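PDB 3I36: vascular protein tyrosine phosphatase 1 from Rattus norvegicus, which probably dephosphorylates phosphotyrosine in proteins through its cytoplasmic catalytic domain, the part present here, in a receptor-type phosphatase of the cell membrane. Local coordinates for residues Leu143-Glu148 against Trp208-Val213; Asp218-Phe223 against Gly252-Ile257. All blocks are in the same frame, centred on the assembly; numbering follows the deposited sequence. Where two conformers were deposited one is given.

Both contacts are buried, but they differ in chemistry. Contact 1 joins two loops at the mouth of the active site. It is polar and partly filled with water, and it includes Asp210, which probably binds substrate. Contact 2 joins helices 218-231 and 249-267 nearer the centre of the chain. Neither contact has a direct hydrogen bond across it. Waters bridge contact 1, while contact 2 is hydrocarbon packing. The two contacts adjoin through the apolar side chains of contact 1. Leu143 CD1 lies 3.5 Å from Phe254 CB, and Trp208 CZ3 lies 3.5 Å from Leu220 CD2. The inner side chains of contact 1 thus pack directly on the helices of contact 2.

Contact 1: Leu143-Glu148 against Trp208-Val213; sequences LTKCVE and WPDHGV
Glu148 and Asp210 bring the two loops together at their outer end, while Leu143 and Trp208 lie at the inner end. The Trp-Pro-Asp of residues 208-210 marks the WPD loop of tyrosine phosphatases. The Leu143 carbonyl oxygen skirts Trp208 CB loosely at 4.3 Å; its bond is to Arg250. Asp210 OD1 rests against the Glu148 stem, 3.9 Å from Glu148 CB. Two like charges stand close here, with Glu148 OE1 4.0 Å from Asp210 OD1 and the carboxylate planes 49° apart. Arg250, in a salt bridge with Glu148 OE1, and the water-linked Lys145 probably offset them. Glu148 OE2 is tied back to its own loop by Lys145 N, at 3.1 Å and 166°, which helps fix the carboxylate's rotation.

The looser, wetter side gathers round Lys145. A bend at its last torsion (chi4 61°) turns Lys145 NZ toward Thr206 O, its direct partner, and three waters. Water 1 bridges Lys145 NZ to Trp208 O and Glu148 OE2. Water 3, 2.9 Å from Lys145 NZ, links it to Asp210 OD1. Arg250, from the start of helix 249-267, also makes a cation-pi pair with Trp208. The loops follow the parallel strands 139-142 and 196-205, and Phe223 of helix 218-231 packs on Leu143.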
ATOM      1  N   LEU A 143       2.136   2.948  -6.383  1.00 11.18           N
ATOM      2  CA  LEU A 143       1.711   1.927  -7.332  1.00 11.09           C
ATOM      3  C   LEU A 143       0.798   2.490  -8.385  1.00 16.28           C
ATOM      4  O   LEU A 143      -0.106   1.817  -8.874  1.00 18.55           O
ATOM      5  CB  LEU A 143       1.021   0.785  -6.598  1.00  8.43           C
ATOM      6  CG  LEU A 143       1.916   0.100  -5.565  1.00 14.92           C
ATOM      7  CD1 LEU A 143       1.070  -0.658  -4.564  1.00 12.23           C
ATOM      8  CD2 LEU A 143       2.903  -0.827  -6.261  1.00 15.39           C
ATOM      9  N   THR A 144       1.044   3.738  -8.739  1.00 16.89           N
ATOM     10  CA  THR A 144       0.242   4.391  -9.739  1.00 18.74           C
ATOM     11  C   THR A 144       1.102   5.401 -10.457  1.00 19.21           C
ATOM     12  O   THR A 144       2.096   5.882  -9.914  1.00 14.66           O
ATOM     13  CB  THR A 144      -0.959   5.120  -9.097  1.00 15.30           C
ATOM     14  OG1 THR A 144      -1.782   5.663 -10.126  1.00 19.00           O
ATOM     15  CG2 THR A 144      -0.486   6.237  -8.194  1.00 14.79           C
ATOM     16  N   LYS A 145       0.741   5.708 -11.694  1.00 14.94           N
ATOM     17  CA  LYS A 145       1.254   6.912 -12.294  1.00 18.77           C
ATOM     18  C   LYS A 145       0.401   8.011 -11.708  1.00 21.88           C
ATOM     19  O   LYS A 145      -0.715   7.752 -11.259  1.00 18.80           O
ATOM     20  CB  LYS A 145       1.067   6.880 -13.804  1.00 21.86           C
ATOM     21  CG  LYS A 145       1.808   5.756 -14.501  1.00 21.54           C
ATOM     22  CD  LYS A 145       1.761   5.975 -16.013  1.00 22.45           C
ATOM     23  CE  LYS A 145       2.379   4.818 -16.762  1.00 25.62           C
ATOM     24  NZ  LYS A 145       1.670   3.538 -16.495  1.00 28.09           N
ATOM     25  N   CYS A 146       0.920   9.232 -11.712  1.00 18.07           N
ATOM     26  CA  CYS A 146       0.155  10.383 -11.260  1.00 21.09           C
ATOM     27  C   CYS A 146      -1.092  10.572 -12.087  1.00 26.06           C
ATOM     28  O   CYS A 146      -2.111  11.036 -11.588  1.00 22.14           O
ATOM     29  CB  CYS A 146       1.001  11.642 -11.352  1.00 17.75           C
ATOM     30  SG  CYS A 146       2.308  11.651 -10.148  1.00 19.50           S
ATOM     31  N   VAL A 147      -0.993  10.229 -13.364  1.00 24.60           N
ATOM     32  CA  VAL A 147      -2.114  10.355 -14.270  1.00 22.91           C
ATOM     33  C   VAL A 147      -2.293   9.045 -15.010  1.00 23.02           C
ATOM     34  O   VAL A 147      -1.344   8.507 -15.579  1.00 29.81           O
ATOM     35  CB  VAL A 147      -1.878  11.489 -15.278  1.00 28.32           C
ATOM     36  CG1 VAL A 147      -2.916  11.432 -16.390  1.00 34.17           C
ATOM     37  CG2 VAL A 147      -1.899  12.835 -14.563  1.00 30.14           C
ATOM     38  N   GLU A 148      -3.518   8.530 -15.002  1.00 23.27           N
ATOM     39  CA  GLU A 148      -3.826   7.275 -15.677  1.00 34.22           C
ATOM     40  C   GLU A 148      -5.106   7.390 -16.497  1.00 48.28           C
ATOM     41  O   GLU A 148      -6.201   7.510 -15.944  1.00 44.37           O
ATOM     42  CB  GLU A 148      -3.953   6.137 -14.660  1.00 26.83           C
ATOM     43  CG  GLU A 148      -2.682   5.863 -13.874  1.00 23.03           C
ATOM     44  CD  GLU A 148      -2.623   4.446 -13.338  1.00 25.50           C
ATOM     45  OE1 GLU A 148      -3.671   3.768 -13.331  1.00 25.02           O
ATOM     46  OE2 GLU A 148      -1.527   4.011 -12.923  1.00 18.73           O
ATOM     47  N   TRP A 208       1.999  -0.676 -13.711  1.00 19.28           N
ATOM     48  CA  TRP A 208       0.731  -1.344 -13.525  1.00 16.88           C
ATOM     49  C   TRP A 208      -0.178  -0.937 -14.687  1.00 17.98           C
ATOM     50  O   TRP A 208      -0.277   0.246 -15.005  1.00 18.77           O
ATOM     51  CB  TRP A 208       0.105  -0.911 -12.209  1.00 15.33           C
ATOM     52  CG  TRP A 208      -0.940  -1.844 -11.739  1.00 16.21           C
ATOM     53  CD1 TRP A 208      -2.155  -2.064 -12.308  1.00 16.41           C
ATOM     54  CD2 TRP A 208      -0.867  -2.697 -10.593  1.00 17.54           C
ATOM     55  NE1 TRP A 208      -2.850  -3.003 -11.584  1.00 16.04           N
ATOM     56  CE2 TRP A 208      -2.085  -3.399 -10.520  1.00 16.34           C
ATOM     57  CE3 TRP A 208       0.106  -2.928  -9.613  1.00 19.30           C
ATOM     58  CZ2 TRP A 208      -2.349  -4.331  -9.515  1.00 20.36           C
ATOM     59  CZ3 TRP A 208      -0.161  -3.839  -8.614  1.00 19.06           C
ATOM     60  CH2 TRP A 208      -1.376  -4.535  -8.574  1.00 19.10           C
ATOM     61  N   PRO A 209      -0.857  -1.910 -15.320  1.00 21.03           N
ATOM     62  CA  PRO A 209      -1.638  -1.550 -16.511  1.00 21.37           C
ATOM     63  C   PRO A 209      -2.728  -0.544 -16.154  1.00 29.03           C
ATOM     64  O   PRO A 209      -3.197  -0.531 -15.029  1.00 23.32           O
ATOM     65  CB  PRO A 209      -2.256  -2.881 -16.946  1.00 26.05           C
ATOM     66  CG  PRO A 209      -1.391  -3.948 -16.309  1.00 26.92           C
ATOM     67  CD  PRO A 209      -0.947  -3.348 -15.006  1.00 25.07           C
ATOM     68  N   ASP A 210      -3.119   0.295 -17.104  1.00 32.94           N
ATOM     69  CA  ASP A 210      -4.154   1.283 -16.847  1.00 32.27           C
ATOM     70  C   ASP A 210      -5.450   0.589 -16.487  1.00 24.03           C
ATOM     71  O   ASP A 210      -6.247   1.107 -15.716  1.00 29.44           O
ATOM     72  CB  ASP A 210      -4.342   2.192 -18.059  1.00 45.26           C
ATOM     73  CG  ASP A 210      -3.246   3.229 -18.173  1.00 53.00           C
ATOM     74  OD1 ASP A 210      -2.532   3.446 -17.170  1.00 51.63           O
ATOM     75  OD2 ASP A 210      -3.095   3.828 -19.257  1.00 61.38           O
ATOM     76  N   HIS A 211      -5.650  -0.597 -17.046  1.00 24.49           N
ATOM     77  CA  HIS A 211      -6.813  -1.409 -16.726  1.00 28.21           C
ATOM     78  C   HIS A 211      -6.369  -2.809 -16.353  1.00 29.85           C
ATOM     79  O   HIS A 211      -5.455  -3.367 -16.963  1.00 34.63           O
ATOM     80  CB  HIS A 211      -7.766  -1.471 -17.920  1.00 34.96           C
ATOM     81  CG  HIS A 211      -8.246  -0.130 -18.371  1.00 37.00           C
ATOM     82  ND1 HIS A 211      -7.616   0.590 -19.362  1.00 42.57           N
ATOM     83  CD2 HIS A 211      -9.283   0.632 -17.951  1.00 38.98           C
ATOM     84  CE1 HIS A 211      -8.251   1.735 -19.542  1.00 45.74           C
ATOM     85  NE2 HIS A 211      -9.267   1.784 -18.699  1.00 42.20           N
ATOM     86  N   GLY A 212      -7.021  -3.370 -15.345  1.00 28.33           N
ATOM     87  CA  GLY A 212      -6.742  -4.723 -14.924  1.00 29.27           C
ATOM     88  C   GLY A 212      -5.401  -4.824 -14.237  1.00 24.41           C
ATOM     89  O   GLY A 212      -4.740  -3.821 -13.970  1.00 23.00           O
ATOM     90  N   VAL A 213      -5.007  -6.056 -13.961  1.00 19.90           N
ATOM     91  CA  VAL A 213      -3.796  -6.343 -13.226  1.00 18.53           C
ATOM     92  C   VAL A 213      -2.656  -6.599 -14.189  1.00 20.17           C
ATOM     93  O   VAL A 213      -2.883  -6.822 -15.377  1.00 24.95           O
ATOM     94  CB  VAL A 213      -4.005  -7.587 -12.364  1.00 19.40           C
ATOM     95  CG1 VAL A 213      -5.095  -7.312 -11.318  1.00 17.20           C
ATOM     96  CG2 VAL A 213      -4.379  -8.776 -13.244  1.00 14.07           C
TER
HETATM   97  O   HOH W   1       0.491   2.585 -13.990  1.00 22.60           O
HETATM   98  O   HOH W   2       0.083   1.722 -17.649  1.00 39.99           O
HETATM   99  O   HOH W   3      -0.519   4.835 -17.788  1.00 50.16           O

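Contact 2: Asp218-Phe223 against Gly252-Ile257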
ATOM      1  N   ASP A 218       5.837 -11.622 -11.985  1.00 21.12           N
ATOM      2  CA  ASP A 218       7.249 -11.570 -11.632  1.00 22.68           C
ATOM      3  C   ASP A 218       7.748 -10.151 -11.377  1.00 19.30           C
ATOM      4  O   ASP A 218       8.523  -9.926 -10.452  1.00 22.88           O
ATOM      5  CB  ASP A 218       8.125 -12.290 -12.673  1.00 27.32           C
ATOM      6  CG  ASP A 218       7.803 -11.885 -14.092  1.00 40.11           C
ATOM      7  OD1 ASP A 218       7.036 -10.921 -14.289  1.00 40.07           O
ATOM      8  OD2 ASP A 218       8.326 -12.539 -15.021  1.00 56.07           O
ATOM      9  N   LEU A 219       7.297  -9.194 -12.178  1.00 18.33           N
ATOM     10  CA  LEU A 219       7.809  -7.840 -12.049  1.00 19.53           C
ATOM     11  C   LEU A 219       7.374  -7.228 -10.728  1.00 22.08           C
ATOM     12  O   LEU A 219       8.183  -6.626 -10.018  1.00 20.10           O
ATOM     13  CB  LEU A 219       7.365  -6.963 -13.213  1.00 19.51           C
ATOM     14  CG  LEU A 219       8.099  -7.336 -14.504  1.00 30.50           C
ATOM     15  CD1 LEU A 219       7.470  -6.658 -15.706  1.00 34.08           C
ATOM     16  CD2 LEU A 219       9.567  -6.962 -14.369  1.00 27.70           C
ATOM     17  N   LEU A 220       6.097  -7.376 -10.390  1.00 18.58           N
ATOM     18  CA  LEU A 220       5.634  -6.826  -9.136  1.00 19.07           C
ATOM     19  C   LEU A 220       6.313  -7.540  -7.975  1.00 14.64           C
ATOM     20  O   LEU A 220       6.643  -6.923  -6.960  1.00 13.63           O
ATOM     21  CB  LEU A 220       4.121  -6.931  -9.021  1.00 21.79           C
ATOM     22  CG  LEU A 220       3.500  -6.214  -7.825  1.00 17.40           C
ATOM     23  CD1 LEU A 220       3.776  -4.717  -7.891  1.00 14.46           C
ATOM     24  CD2 LEU A 220       2.019  -6.473  -7.813  1.00 17.35           C
ATOM     25  N   ILE A 221       6.517  -8.845  -8.119  1.00 15.63           N
ATOM     26  CA  ILE A 221       7.178  -9.609  -7.069  1.00 17.28           C
ATOM     27  C   ILE A 221       8.640  -9.182  -6.926  1.00 15.42           C
ATOM     28  O   ILE A 221       9.129  -9.000  -5.815  1.00 16.13           O
ATOM     29  CB  ILE A 221       7.068 -11.119  -7.311  1.00 17.45           C
ATOM     30  CG1 ILE A 221       5.630 -11.585  -7.068  1.00 19.49           C
ATOM     31  CG2 ILE A 221       8.051 -11.877  -6.423  1.00 19.05           C
ATOM     32  CD1 ILE A 221       5.295 -12.933  -7.703  1.00 18.62           C
ATOM     33  N   ASN A 222       9.336  -9.010  -8.049  1.00 13.37           N
ATOM     34  CA  ASN A 222      10.703  -8.512  -8.019  0.50 19.30           C
ATOM     35  C   ASN A 222      10.776  -7.110  -7.426  1.00 16.77           C
ATOM     36  O   ASN A 222      11.712  -6.775  -6.706  1.00 14.38           O
ATOM     37  CB  ASN A 222      11.303  -8.529  -9.425  0.50 22.72           C
ATOM     38  CG  ASN A 222      11.475  -9.934  -9.963  0.50 19.25           C
ATOM     39  OD1 ASN A 222      11.561 -10.900  -9.201  0.50 17.30           O
ATOM     40  ND2 ASN A 222      11.530 -10.056 -11.286  0.50 20.49           N
ATOM     41  N   PHE A 223       9.778  -6.295  -7.744  1.00 16.14           N
ATOM     42  CA  PHE A 223       9.680  -4.946  -7.207  1.00 12.65           C
ATOM     43  C   PHE A 223       9.507  -5.036  -5.694  1.00 13.40           C
ATOM     44  O   PHE A 223      10.182  -4.327  -4.945  1.00 14.19           O
ATOM     45  CB  PHE A 223       8.489  -4.259  -7.861  1.00 13.49           C
ATOM     46  CG  PHE A 223       8.151  -2.925  -7.300  1.00 16.52           C
ATOM     47  CD1 PHE A 223       8.825  -1.793  -7.719  1.00 16.89           C
ATOM     48  CD2 PHE A 223       7.103  -2.785  -6.405  1.00 16.37           C
ATOM     49  CE1 PHE A 223       8.467  -0.550  -7.239  1.00 14.97           C
ATOM     50  CE2 PHE A 223       6.752  -1.539  -5.916  1.00 12.87           C
ATOM     51  CZ  PHE A 223       7.439  -0.419  -6.341  1.00 12.14           C
ATOM     52  N   GLY A 252      -3.403  -2.668  -1.639  1.00 10.15           N
ATOM     53  CA  GLY A 252      -3.745  -3.854  -0.872  1.00  8.44           C
ATOM     54  C   GLY A 252      -3.118  -5.073  -1.501  1.00  8.51           C
ATOM     55  O   GLY A 252      -2.676  -5.985  -0.818  1.00 10.82           O
ATOM     56  N   THR A 253      -3.098  -5.097  -2.827  1.00 13.70           N
ATOM     57  CA  THR A 253      -2.503  -6.213  -3.539  1.00  9.05           C
ATOM     58  C   THR A 253      -1.020  -6.308  -3.204  1.00  8.64           C
ATOM     59  O   THR A 253      -0.517  -7.371  -2.866  1.00  8.84           O
ATOM     60  CB  THR A 253      -2.728  -6.068  -5.054  1.00 12.62           C
ATOM     61  OG1 THR A 253      -4.135  -6.010  -5.302  1.00 12.85           O
ATOM     62  CG2 THR A 253      -2.139  -7.249  -5.816  1.00  9.02           C
ATOM     63  N   PHE A 254      -0.330  -5.184  -3.266  1.00  8.54           N
ATOM     64  CA  PHE A 254       1.084  -5.183  -2.962  1.00 10.27           C
ATOM     65  C   PHE A 254       1.324  -5.639  -1.519  1.00 12.86           C
ATOM     66  O   PHE A 254       2.191  -6.474  -1.241  1.00 11.13           O
ATOM     67  CB  PHE A 254       1.654  -3.796  -3.154  1.00  8.42           C
ATOM     68  CG  PHE A 254       3.083  -3.692  -2.735  1.00 10.89           C
ATOM     69  CD1 PHE A 254       4.092  -4.019  -3.622  1.00 11.61           C
ATOM     70  CD2 PHE A 254       3.413  -3.320  -1.455  1.00 12.06           C
ATOM     71  CE1 PHE A 254       5.406  -3.950  -3.252  1.00 14.31           C
ATOM     72  CE2 PHE A 254       4.740  -3.253  -1.066  1.00 11.35           C
ATOM     73  CZ  PHE A 254       5.737  -3.566  -1.982  1.00 12.50           C
ATOM     74  N   ILE A 255       0.555  -5.087  -0.593  1.00 10.08           N
ATOM     75  CA  ILE A 255       0.758  -5.443   0.803  1.00 10.80           C
ATOM     76  C   ILE A 255       0.494  -6.927   1.003  1.00  8.68           C
ATOM     77  O   ILE A 255       1.260  -7.636   1.679  1.00  9.25           O
ATOM     78  CB  ILE A 255      -0.137  -4.627   1.724  1.00  8.33           C
ATOM     79  CG1 ILE A 255       0.342  -3.171   1.750  1.00  9.19           C
ATOM     80  CG2 ILE A 255      -0.133  -5.244   3.139  1.00  8.68           C
ATOM     81  CD1 ILE A 255      -0.554  -2.278   2.563  1.00 10.12           C
ATOM     82  N   ALA A 256      -0.574  -7.414   0.386  1.00  8.60           N
ATOM     83  CA  ALA A 256      -0.911  -8.830   0.525  1.00 11.43           C
ATOM     84  C   ALA A 256       0.199  -9.691  -0.052  1.00 12.40           C
ATOM     85  O   ALA A 256       0.572 -10.700   0.532  1.00  9.04           O
ATOM     86  CB  ALA A 256      -2.240  -9.141  -0.165  1.00  8.84           C
ATOM     87  N   ILE A 257       0.740  -9.297  -1.200  1.00  8.86           N
ATOM     88  CA  ILE A 257       1.793 -10.094  -1.812  1.00 12.20           C
ATOM     89  C   ILE A 257       2.986 -10.160  -0.865  1.00 10.53           C
ATOM     90  O   ILE A 257       3.616 -11.202  -0.679  1.00 10.66           O
ATOM     91  CB  ILE A 257       2.275  -9.431  -3.102  1.00 15.22           C
ATOM     92  CG1 ILE A 257       1.238  -9.610  -4.207  1.00 17.95           C
ATOM     93  CG2 ILE A 257       3.623  -9.998  -3.526  1.00 20.57           C
ATOM     94  CD1 ILE A 257       1.541  -8.755  -5.434  1.00 17.49           C
TER
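Leu220 and Ile257 meet methyl to methyl. Leu220 CD2 is 3.3 Å from Ile257 CD1, tighter than usual van der Waals contact. The Leu220 branch point lies opposite its backbone nitrogen (chi1 -172°), which carries both methyls out toward the other helix. CD2 takes the Ile257 side. The other methyl, CD1, goes to Phe254 and meets that ring at its edge, near the ring plane, 4.3 Å from Phe254 CD1. Ile257 divides its branches likewise. Its CG1 arm stands beside the backbone nitrogen and runs extended to CD1 at Leu220, while CG2 touches Ile221 CG1 at 4.4 Å.

The two helices cross at -69°, with axes 10.6 Å apart at closest approach. Helix 218-231 is the helix of a beta-alpha-beta crossover from strand 196-205 to strand 240-243, with the parallel strand 139-142 lying between them. The phosphate-binding signature of the family, Cys244 to Arg250, runs into the first turn of helix 249-267.

The side chains of Phe223 and Phe254 cross at about a right angle. The rings converge obliquely, their planes at 72° and their centroids 5.9 Å apart. Phe254 CE1 touches the bond between Phe223 CD2 and CE2, 3.8 Å from Phe223 CD2. Phe205 meets the Phe223 ring edge-to-face, and Phe295 and Leu296 of helix 290-305 cover Leu220 and Ile257 respectively.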